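Local coordinates for 8-amino-8-demethylriboflavin N,N-dimethyltransferase (Streptomyces davawensis, PDB 4D7K), which catalyses the two successive S-adenosyl-methionine-dependent N-methylations that turn 8-amino-8-demethyl-D-riboflavin into the antibiotic roseoflavin, at residues 320-329 / 337-345; 252-260 / 308-316. All blocks are in the same frame, centred on the assembly; numbering follows the deposited sequence.

Interaction 1 (320-329 / 337-345); sequences LARAGFDIVG and WAVIECRGT
Val328 and Gly329 both face Glu341 in a classic beta bulge of the antiparallel hairpin, strands 325-333 and 337-344, that edges the Rossmann-like methyltransferase sheet. Glu341 O takes a 2.7 Å bond from Val328 N and a weak one from Gly329 N. Before the bulge, Asp326 and Arg343 form a hydrogen-bonded pair.

The Glu341 side chain leaves the strand with CG anti to its backbone N (chi1 -175°) and runs on extended, crossing Val328. Its CB lies 3.6 Å from Gly329 O, CG passes Val328 CB, and CD lies 3.9 Å from both Val328 CB and Val328 CG1. At the tip, OE1 accepts from His331, while OE2 forms salt bridges with Arg178 and Arg280, so both oxygens of this buried carboxylate are satisfied. The other methyl of Val328, CG2, sits over the centre of one guanidinium face of Arg343, 3.8 Å above its plane.

On the sheet face of Phe325, Leu320 CD1 reaches Cys342 SG at 3.6 Å. Gly324 ends helix 313-322 in a Schellman motif, and its O receives Thr345 N in an almost straight 3.2 Å bond, the donor lying 38° out of the carbonyl plane.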
# COMPACT_ATOMS: atom_id res chain seq x y z
N LEU A 320 -0.76 -37.06 6.70
CA LEU A 320 -1.98 -37.85 6.57
C LEU A 320 -1.69 -39.35 6.52
O LEU A 320 -2.52 -40.16 6.93
CB LEU A 320 -2.75 -37.43 5.32
CG LEU A 320 -3.36 -36.03 5.37
CD1 LEU A 320 -3.64 -35.51 3.96
CD2 LEU A 320 -4.62 -36.02 6.21
N ALA A 321 -0.51 -39.71 6.03
CA ALA A 321 -0.10 -41.11 5.95
C ALA A 321 -0.01 -41.73 7.34
O ALA A 321 -0.44 -42.86 7.56
CB ALA A 321 1.23 -41.25 5.21
N ARG A 322 0.56 -40.97 8.27
CA ARG A 322 0.71 -41.43 9.65
C ARG A 322 -0.63 -41.55 10.37
O ARG A 322 -0.74 -42.20 11.41
CB ARG A 322 1.64 -40.50 10.42
CG ARG A 322 3.08 -40.50 9.92
CD ARG A 322 4.01 -39.76 10.88
NE ARG A 322 3.90 -38.31 10.76
CZ ARG A 322 4.39 -37.45 11.65
NH1 ARG A 322 5.02 -37.89 12.73
NH2 ARG A 322 4.25 -36.15 11.46
N ALA A 323 -1.66 -40.91 9.82
CA ALA A 323 -2.99 -40.94 10.42
C ALA A 323 -3.95 -41.85 9.65
O ALA A 323 -5.12 -41.98 10.01
CB ALA A 323 -3.56 -39.54 10.50
N GLY A 324 -3.45 -42.48 8.59
CA GLY A 324 -4.26 -43.40 7.80
C GLY A 324 -5.21 -42.71 6.84
O GLY A 324 -6.35 -43.15 6.66
N PHE A 325 -4.76 -41.62 6.23
CA PHE A 325 -5.56 -40.92 5.23
C PHE A 325 -4.89 -40.92 3.86
O PHE A 325 -3.67 -41.01 3.75
CB PHE A 325 -5.82 -39.48 5.66
CG PHE A 325 -6.93 -39.33 6.65
CD1 PHE A 325 -8.25 -39.48 6.26
CD2 PHE A 325 -6.67 -39.02 7.98
CE1 PHE A 325 -9.28 -39.33 7.16
CE2 PHE A 325 -7.70 -38.87 8.89
CZ PHE A 325 -9.01 -39.03 8.48
N ASP A 326 -5.70 -40.80 2.81
CA ASP A 326 -5.20 -40.66 1.45
C ASP A 326 -5.79 -39.43 0.78
O ASP A 326 -6.99 -39.19 0.85
CB ASP A 326 -5.53 -41.90 0.62
CG ASP A 326 -4.35 -42.84 0.50
OD1 ASP A 326 -3.20 -42.35 0.48
OD2 ASP A 326 -4.57 -44.07 0.43
N ILE A 327 -4.93 -38.65 0.12
CA ILE A 327 -5.39 -37.48 -0.61
C ILE A 327 -6.06 -37.91 -1.92
O ILE A 327 -5.42 -38.45 -2.81
CB ILE A 327 -4.23 -36.51 -0.92
CG1 ILE A 327 -3.57 -36.06 0.38
CG2 ILE A 327 -4.73 -35.31 -1.72
CD1 ILE A 327 -2.53 -34.98 0.19
N VAL A 328 -7.37 -37.66 -2.01
CA VAL A 328 -8.11 -37.95 -3.23
C VAL A 328 -7.81 -36.88 -4.27
O VAL A 328 -7.67 -37.17 -5.45
CB VAL A 328 -9.63 -38.02 -2.96
CG1 VAL A 328 -10.40 -38.24 -4.25
CG2 VAL A 328 -9.94 -39.11 -1.97
N GLY A 329 -7.71 -35.64 -3.80
CA GLY A 329 -7.37 -34.53 -4.67
C GLY A 329 -7.29 -33.20 -3.94
O GLY A 329 -7.88 -33.04 -2.87
N TRP A 337 -6.95 -20.29 -1.91
CA TRP A 337 -7.29 -21.43 -1.09
C TRP A 337 -7.57 -22.68 -1.92
O TRP A 337 -7.73 -22.61 -3.14
CB TRP A 337 -8.50 -21.10 -0.22
CG TRP A 337 -8.38 -19.78 0.46
CD1 TRP A 337 -9.11 -18.65 0.19
CD2 TRP A 337 -7.47 -19.43 1.51
NE1 TRP A 337 -8.71 -17.63 1.02
CE2 TRP A 337 -7.70 -18.08 1.83
CE3 TRP A 337 -6.48 -20.13 2.20
CZ2 TRP A 337 -6.98 -17.41 2.82
CZ3 TRP A 337 -5.76 -19.46 3.19
CH2 TRP A 337 -6.02 -18.12 3.49
N ALA A 338 -7.61 -23.81 -1.24
CA ALA A 338 -7.88 -25.08 -1.89
C ALA A 338 -8.62 -26.00 -0.94
O ALA A 338 -8.51 -25.87 0.28
CB ALA A 338 -6.58 -25.72 -2.36
N VAL A 339 -9.38 -26.94 -1.50
CA VAL A 339 -10.00 -27.96 -0.68
C VAL A 339 -9.25 -29.27 -0.83
O VAL A 339 -9.27 -29.89 -1.90
CB VAL A 339 -11.48 -28.17 -1.05
CG1 VAL A 339 -12.06 -29.32 -0.25
CG2 VAL A 339 -12.26 -26.90 -0.80
N ILE A 340 -8.55 -29.67 0.23
CA ILE A 340 -7.85 -30.94 0.24
C ILE A 340 -8.82 -32.05 0.60
O ILE A 340 -9.24 -32.16 1.75
CB ILE A 340 -6.68 -30.94 1.24
CG1 ILE A 340 -5.74 -29.76 0.97
CG2 ILE A 340 -5.91 -32.26 1.18
CD1 ILE A 340 -4.56 -29.68 1.93
N GLU A 341 -9.19 -32.87 -0.38
CA GLU A 341 -10.12 -33.96 -0.12
C GLU A 341 -9.37 -35.21 0.31
O GLU A 341 -8.55 -35.74 -0.44
CB GLU A 341 -10.96 -34.25 -1.37
CG GLU A 341 -12.04 -35.29 -1.15
CD GLU A 341 -12.72 -35.70 -2.44
OE1 GLU A 341 -12.53 -35.00 -3.46
OE2 GLU A 341 -13.44 -36.72 -2.44
N CYS A 342 -9.65 -35.67 1.53
CA CYS A 342 -8.94 -36.82 2.09
C CYS A 342 -9.87 -37.99 2.37
O CYS A 342 -11.01 -37.81 2.80
CB CYS A 342 -8.22 -36.43 3.38
SG CYS A 342 -7.08 -35.05 3.21
N ARG A 343 -9.37 -39.20 2.14
CA ARG A 343 -10.16 -40.41 2.32
C ARG A 343 -9.47 -41.36 3.29
O ARG A 343 -8.24 -41.44 3.32
CB ARG A 343 -10.38 -41.09 0.97
CG ARG A 343 -11.18 -42.38 1.02
CD ARG A 343 -11.29 -42.96 -0.38
NE ARG A 343 -10.00 -42.90 -1.07
CZ ARG A 343 -9.85 -42.97 -2.39
NH1 ARG A 343 -10.91 -43.10 -3.18
NH2 ARG A 343 -8.64 -42.90 -2.92
N GLY A 344 -10.25 -42.06 4.09
CA GLY A 344 -9.71 -43.07 4.99
C GLY A 344 -9.26 -44.28 4.20
O GLY A 344 -10.01 -44.80 3.37
N THR A 345 -8.03 -44.73 4.45
CA THR A 345 -7.48 -45.88 3.76
C THR A 345 -8.22 -47.17 4.13
O THR A 345 -7.83 -47.87 5.06
CB THR A 345 -5.98 -46.06 4.06
OG1 THR A 345 -5.79 -46.22 5.48
CG2 THR A 345 -5.19 -44.85 3.59

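Interaction 2 (252-260 / 308-316); sequences GVLEDWADA and GEHRTRAQW
Arg311, Glu255 and Leu254 bury the most surface where loop 252-258 meets the segment leading into helix 313-322. Arg311 reaches across with its chain extended from CG to NE and spends its guanidinium edge on three acceptors. NH1 donates to Leu254 O at 2.7 Å, a bond that lies close to the guanidinium plane but arrives 49° out of the carbonyl plane. NH2 makes a 3.2 Å salt bridge with Asp259 OD1, met nearly along its C-O axis, and a weak bond to Trp257 O. One side chain thus ties together two loop carbonyls and the first turn of helix 259-270.

Glu255 contributes through both its backbone and its side chain. Its O accepts from Glu309 N at 3.3 Å and lies equally near Gly308 CA, so the two backbones pass closely at this glycine. The Glu255 and His310 side chains lie side by side, their carboxylate and ring planes 75° apart, with Glu255 OE2 3.6 Å from His310 CE1 at the ring edge. The Asp285 carboxylate also lies close to OE2.

Leu254 CD1 touches the edge of Trp316 at CZ3, 3.7 Å away, while Arg311 CD lies over the centre of one face of that indole, so Trp316 is approached from two directions.

Thr312 and Gln315 start helix 313-322 with a capping box. Trp257 leans on Phe237, a predicted S-adenosyl-methionine-binding residue, and Trp316 packs on Ile283 of strand 280-285 and Ile327 of strand 325-333, placing the contact at the N-terminal ends of helices 259-270 and 313-322, beside the sheet.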
# COMPACT_ATOMS: atom_id res chain seq x y z
N GLY A 252 -8.09 -23.77 8.70
CA GLY A 252 -7.10 -22.93 9.35
C GLY A 252 -6.84 -23.35 10.79
O GLY A 252 -6.92 -22.53 11.71
N VAL A 253 -6.53 -24.62 10.98
CA VAL A 253 -6.32 -25.17 12.31
C VAL A 253 -4.91 -25.73 12.47
O VAL A 253 -4.18 -25.35 13.40
CB VAL A 253 -7.34 -26.28 12.62
CG1 VAL A 253 -7.06 -26.89 13.99
CG2 VAL A 253 -8.76 -25.73 12.55
N LEU A 254 -4.52 -26.61 11.56
CA LEU A 254 -3.25 -27.32 11.65
C LEU A 254 -2.07 -26.45 11.22
O LEU A 254 -0.93 -26.91 11.19
CB LEU A 254 -3.30 -28.58 10.80
CG LEU A 254 -4.57 -29.42 10.98
CD1 LEU A 254 -4.59 -30.60 10.02
CD2 LEU A 254 -4.69 -29.88 12.42
N GLU A 255 -2.36 -25.19 10.90
CA GLU A 255 -1.33 -24.26 10.45
C GLU A 255 -0.30 -23.97 11.54
O GLU A 255 0.88 -23.76 11.25
CB GLU A 255 -1.97 -22.95 9.98
CG GLU A 255 -2.80 -23.10 8.71
CD GLU A 255 -3.71 -21.92 8.47
OE1 GLU A 255 -4.00 -21.18 9.44
OE2 GLU A 255 -4.12 -21.71 7.31
N ASP A 256 -0.75 -23.95 12.80
CA ASP A 256 0.14 -23.65 13.91
C ASP A 256 0.31 -24.84 14.86
O ASP A 256 0.96 -24.72 15.90
CB ASP A 256 -0.36 -22.43 14.68
CG ASP A 256 -1.80 -22.57 15.13
OD1 ASP A 256 -2.54 -23.35 14.50
OD2 ASP A 256 -2.19 -21.90 16.10
N TRP A 257 -0.29 -25.97 14.51
CA TRP A 257 -0.10 -27.20 15.28
C TRP A 257 1.19 -27.90 14.85
O TRP A 257 1.55 -27.89 13.67
CB TRP A 257 -1.28 -28.15 15.11
CG TRP A 257 -2.47 -27.83 15.96
CD1 TRP A 257 -2.98 -26.59 16.22
CD2 TRP A 257 -3.30 -28.75 16.67
NE1 TRP A 257 -4.07 -26.69 17.04
CE2 TRP A 257 -4.29 -28.01 17.34
CE3 TRP A 257 -3.30 -30.15 16.81
CZ2 TRP A 257 -5.27 -28.60 18.13
CZ3 TRP A 257 -4.27 -30.74 17.60
CH2 TRP A 257 -5.24 -29.97 18.25
N ALA A 258 1.88 -28.50 15.81
CA ALA A 258 3.08 -29.27 15.51
C ALA A 258 2.71 -30.55 14.78
O ALA A 258 1.54 -30.93 14.74
CB ALA A 258 3.85 -29.57 16.78
N ASP A 259 3.70 -31.22 14.20
CA ASP A 259 3.47 -32.48 13.51
C ASP A 259 2.91 -33.54 14.46
O ASP A 259 1.88 -34.15 14.18
CB ASP A 259 4.75 -32.99 12.85
CG ASP A 259 5.12 -32.21 11.61
OD1 ASP A 259 4.23 -31.54 11.04
OD2 ASP A 259 6.30 -32.27 11.19
N ALA A 260 3.60 -33.73 15.58
CA ALA A 260 3.20 -34.72 16.58
C ALA A 260 1.79 -34.46 17.10
O ALA A 260 1.05 -35.40 17.40
CB ALA A 260 4.20 -34.73 17.73
N GLY A 308 3.40 -20.09 12.46
CA GLY A 308 2.93 -21.21 11.67
C GLY A 308 3.20 -21.05 10.18
O GLY A 308 3.48 -19.94 9.70
N GLU A 309 3.10 -22.15 9.45
CA GLU A 309 3.41 -22.16 8.03
C GLU A 309 2.46 -23.06 7.23
O GLU A 309 1.93 -24.04 7.76
CB GLU A 309 4.86 -22.62 7.83
CG GLU A 309 5.45 -22.32 6.46
CD GLU A 309 6.90 -22.75 6.35
OE1 GLU A 309 7.38 -23.47 7.25
OE2 GLU A 309 7.56 -22.37 5.36
N HIS A 310 2.23 -22.71 5.97
CA HIS A 310 1.45 -23.56 5.08
C HIS A 310 2.28 -24.77 4.68
O HIS A 310 3.51 -24.71 4.70
CB HIS A 310 1.01 -22.79 3.83
CG HIS A 310 0.09 -21.65 4.12
ND1 HIS A 310 -1.13 -21.81 4.75
CD2 HIS A 310 0.21 -20.32 3.87
CE1 HIS A 310 -1.72 -20.63 4.87
NE2 HIS A 310 -0.93 -19.72 4.35
N ARG A 311 1.62 -25.86 4.32
CA ARG A 311 2.33 -27.09 3.97
C ARG A 311 2.26 -27.41 2.48
O ARG A 311 1.28 -27.06 1.80
CB ARG A 311 1.78 -28.26 4.78
CG ARG A 311 2.15 -28.25 6.27
CD ARG A 311 1.55 -29.46 6.98
NE ARG A 311 2.03 -29.61 8.36
CZ ARG A 311 1.40 -29.12 9.43
NH1 ARG A 311 0.28 -28.43 9.29
NH2 ARG A 311 1.91 -29.32 10.64
N THR A 312 3.30 -28.05 1.97
CA THR A 312 3.30 -28.55 0.60
C THR A 312 2.46 -29.82 0.55
O THR A 312 2.05 -30.33 1.59
CB THR A 312 4.71 -28.87 0.08
OG1 THR A 312 5.26 -29.96 0.83
CG2 THR A 312 5.61 -27.66 0.20
N ARG A 313 2.23 -30.33 -0.65
CA ARG A 313 1.44 -31.55 -0.82
C ARG A 313 2.15 -32.75 -0.23
O ARG A 313 1.53 -33.59 0.44
CB ARG A 313 1.15 -31.80 -2.30
CG ARG A 313 0.18 -32.93 -2.54
CD ARG A 313 0.10 -33.27 -4.02
NE ARG A 313 -1.12 -34.00 -4.34
CZ ARG A 313 -2.14 -33.49 -5.03
NH1 ARG A 313 -2.08 -32.25 -5.48
NH2 ARG A 313 -3.21 -34.23 -5.28
N ALA A 314 3.45 -32.84 -0.48
CA ALA A 314 4.26 -33.95 0.03
C ALA A 314 4.22 -33.98 1.55
O ALA A 314 4.14 -35.04 2.16
CB ALA A 314 5.69 -33.84 -0.47
N GLN A 315 4.27 -32.80 2.16
CA GLN A 315 4.17 -32.69 3.61
C GLN A 315 2.82 -33.18 4.11
O GLN A 315 2.74 -33.89 5.12
CB GLN A 315 4.41 -31.24 4.05
CG GLN A 315 5.85 -30.79 3.89
CD GLN A 315 6.04 -29.32 4.22
OE1 GLN A 315 5.31 -28.46 3.72
NE2 GLN A 315 7.01 -29.03 5.08
N TRP A 316 1.76 -32.81 3.41
CA TRP A 316 0.41 -33.25 3.76
C TRP A 316 0.27 -34.75 3.58
O TRP A 316 -0.36 -35.42 4.39
CB TRP A 316 -0.65 -32.52 2.92
CG TRP A 316 -1.00 -31.16 3.44
CD1 TRP A 316 -0.78 -29.96 2.82
CD2 TRP A 316 -1.64 -30.85 4.69
NE1 TRP A 316 -1.24 -28.93 3.61
CE2 TRP A 316 -1.77 -29.45 4.76
CE3 TRP A 316 -2.11 -31.63 5.76
CZ2 TRP A 316 -2.36 -28.81 5.85
CZ3 TRP A 316 -2.69 -30.99 6.84
CH2 TRP A 316 -2.81 -29.59 6.88

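How the interactions relate
Both contacts belong to the Rossmann-like methyltransferase part of the chain, with centres about 13 Å apart. They follow one another in sequence: interaction 2 closes at the start of helix 313-322, and interaction 1 opens at that helix's last turn. The helix therefore links a loop junction near the predicted S-adenosyl-methionine site to the C-terminal hairpin at the sheet edge. The two also touch directly. Ile340 CD1 lies 3.8 Å from Trp316 NE1, Ile327 packs on Arg313, and Arg322 NH2 comes within 3.5 Å of Asp259 CB. These touches join helix 313-322 to both hairpin strands and to the start of helix 259-270.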